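Side-chain contact in DNA polymerase III, gamma subunit-related protein (Thermotoga maritima, PDB 2GNO), which is probably a DNA-binding replication protein related to the gamma subunit of the bacterial DNA polymerase III clamp-loading machinery: residues L38-Y41 with F45-K48. Numbering follows the deposited sequence.
Sequences LPEY and FPPK
The backbone O of F45 meets three carbons of E40, and Y81 of a nearby loop gives the same oxygen a hydrogen bond. The CA of E40 lies 3.4 Å from F45 O in a C-H...O contact, with an angle of 142° at the hydrogen; CB comes in beside it, and CG approaches F45 O to 3.3 Å. The carbonyl thus rests against the base of the glutamate side chain while its conventional bond goes to the tyrosine hydroxyl. With CG anti to the backbone N (chi1 176°) and the chain extended beyond it, E40 runs out alongside the F45-P46 peptide, and its carboxylate reaches the two prolines. There OE1 stands 3.5 Å from P46 CA and 3.8 Å from P46 CB. The same oxygen lies 3.8 Å from P47 CD, where the glutamate side chain crosses that of P47 at about a right angle. The carboxylate therefore meets carbon atoms of the proline pair, in van der Waals contact. Cutting E40 back to an alanine is likely to leave the F45 carbonyl in contact with CA and CB alone on this side, and P46 and P47 without the carboxylate that lies against them. The F45 side chain starts away from the helix, and P46 CD sits 3.4 Å above the plane of its ring, offset toward the rim. P47 and P39 both pack on Y81 and V52, and P47 also lines a pocket holding 2-ethoxyethanol, probably from the crystallisation liquor. L38 and Y41 pack instead on helix 5-14. The chain thus doubles back, laying F45 to P47 against E40 near the end of helix 30-43 before entering edge strand 52-55. Such a surface helix-to-strand connection belongs to the alpha/beta domain, whose 2-3-4-1-5 strand order is consistent with the AAA+ P-loop NTPase fold of clamp-loader subunits.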
ATOM      1  N   LEU A  38       2.231  -7.620 -14.868  1.00 23.19           N
ATOM      2  CA  LEU A  38       2.689  -8.898 -15.403  1.00 23.47           C
ATOM      3  C   LEU A  38       1.956  -9.436 -16.618  1.00 23.01           C
ATOM      4  O   LEU A  38       2.600  -9.828 -17.568  1.00 23.05           O
ATOM      5  CB  LEU A  38       2.762  -9.967 -14.295  1.00 22.99           C
ATOM      6  CG  LEU A  38       3.355 -11.333 -14.640  1.00 23.63           C
ATOM      7  CD1 LEU A  38       4.747 -11.150 -15.179  1.00 24.19           C
ATOM      8  CD2 LEU A  38       3.421 -12.194 -13.403  1.00 25.91           C
ATOM      9  N   PRO A  39       0.627  -9.469 -16.597  1.00 21.64           N
ATOM     10  CA  PRO A  39      -0.093 -10.016 -17.732  1.00 22.29           C
ATOM     11  C   PRO A  39       0.188  -9.326 -19.060  1.00 22.37           C
ATOM     12  O   PRO A  39       0.385 -10.012 -20.077  1.00 21.06           O
ATOM     13  CB  PRO A  39      -1.558  -9.862 -17.309  1.00 20.93           C
ATOM     14  CG  PRO A  39      -1.492  -9.770 -15.840  1.00 19.21           C
ATOM     15  CD  PRO A  39      -0.297  -9.047 -15.533  1.00 24.24           C
ATOM     16  N   GLU A  40       0.191  -8.001 -19.062  1.00 20.60           N
ATOM     17  CA  GLU A  40       0.508  -7.247 -20.267  1.00 24.83           C
ATOM     18  C   GLU A  40       1.953  -7.451 -20.684  1.00 24.72           C
ATOM     19  O   GLU A  40       2.239  -7.497 -21.871  1.00 27.68           O
ATOM     20  CB  GLU A  40       0.182  -5.775 -20.123  1.00 24.50           C
ATOM     21  CG  GLU A  40       0.591  -4.960 -21.327  1.00 26.61           C
ATOM     22  CD  GLU A  40      -0.007  -3.585 -21.361  1.00 31.91           C
ATOM     23  OE1 GLU A  40      -0.854  -3.234 -20.523  1.00 32.89           O
ATOM     24  OE2 GLU A  40       0.382  -2.863 -22.256  1.00 30.03           O
ATOM     25  N   TYR A  41       2.862  -7.573 -19.723  1.00 25.95           N
ATOM     26  CA  TYR A  41       4.255  -7.828 -20.050  1.00 21.50           C
ATOM     27  C   TYR A  41       4.420  -9.191 -20.744  1.00 24.75           C
ATOM     28  O   TYR A  41       5.182  -9.308 -21.688  1.00 21.76           O
ATOM     29  CB  TYR A  41       5.149  -7.743 -18.834  1.00 22.47           C
ATOM     30  CG  TYR A  41       6.607  -7.788 -19.230  1.00 23.22           C
ATOM     31  CD1 TYR A  41       7.275  -6.636 -19.596  1.00 32.71           C
ATOM     32  CD2 TYR A  41       7.294  -9.002 -19.302  1.00 34.83           C
ATOM     33  CE1 TYR A  41       8.607  -6.685 -20.017  1.00 32.71           C
ATOM     34  CE2 TYR A  41       8.614  -9.050 -19.693  1.00 30.29           C
ATOM     35  CZ  TYR A  41       9.266  -7.896 -20.051  1.00 35.10           C
ATOM     36  OH  TYR A  41      10.588  -7.946 -20.454  1.00 34.76           O
ATOM     37  N   PHE A  45       0.086  -7.075 -24.793  1.00 27.00           N
ATOM     38  CA  PHE A  45      -1.207  -6.564 -25.188  1.00 24.83           C
ATOM     39  C   PHE A  45      -1.885  -6.169 -23.875  1.00 24.18           C
ATOM     40  O   PHE A  45      -1.694  -6.853 -22.874  1.00 25.90           O
ATOM     41  CB  PHE A  45      -2.008  -7.640 -25.921  1.00 24.44           C
ATOM     42  CG  PHE A  45      -3.119  -7.098 -26.771  1.00 22.81           C
ATOM     43  CD1 PHE A  45      -2.853  -6.666 -28.065  1.00 25.50           C
ATOM     44  CD2 PHE A  45      -4.422  -7.045 -26.301  1.00 32.31           C
ATOM     45  CE1 PHE A  45      -3.850  -6.163 -28.874  1.00 25.69           C
ATOM     46  CE2 PHE A  45      -5.431  -6.538 -27.105  1.00 29.41           C
ATOM     47  CZ  PHE A  45      -5.150  -6.095 -28.386  1.00 29.48           C
ATOM     48  N   PRO A  46      -2.669  -5.079 -23.856  1.00 26.71           N
ATOM     49  CA  PRO A  46      -3.322  -4.695 -22.597  1.00 26.75           C
ATOM     50  C   PRO A  46      -4.463  -5.660 -22.201  1.00 27.60           C
ATOM     51  O   PRO A  46      -5.035  -6.304 -23.071  1.00 25.94           O
ATOM     52  CB  PRO A  46      -3.850  -3.300 -22.892  1.00 27.24           C
ATOM     53  CG  PRO A  46      -3.366  -2.957 -24.200  1.00 27.54           C
ATOM     54  CD  PRO A  46      -3.037  -4.155 -24.937  1.00 27.83           C
ATOM     55  N   PRO A  47      -4.756  -5.792 -20.894  1.00 28.35           N
ATOM     56  CA  PRO A  47      -5.773  -6.729 -20.404  1.00 29.50           C
ATOM     57  C   PRO A  47      -7.260  -6.378 -20.433  1.00 29.25           C
ATOM     58  O   PRO A  47      -7.653  -5.384 -19.858  1.00 29.37           O
ATOM     59  CB  PRO A  47      -5.355  -6.915 -18.936  1.00 28.79           C
ATOM     60  CG  PRO A  47      -4.761  -5.633 -18.557  1.00 29.77           C
ATOM     61  CD  PRO A  47      -4.031  -5.161 -19.772  1.00 30.69           C
ATOM     62  N   LYS A  48      -8.065  -7.209 -21.102  1.00 28.70           N
ATOM     63  CA  LYS A  48      -9.505  -7.028 -21.117  1.00 30.05           C
ATOM     64  C   LYS A  48      -9.958  -7.678 -19.783  1.00 29.11           C
ATOM     65  O   LYS A  48      -9.269  -8.572 -19.273  1.00 24.14           O
ATOM     66  CB  LYS A  48     -10.134  -7.711 -22.330  1.00 33.26           C
ATOM     67  CG  LYS A  48     -11.556  -7.292 -22.582  1.00 38.66           C
ATOM     68  CD  LYS A  48     -12.185  -7.991 -23.795  1.00 46.73           C
TER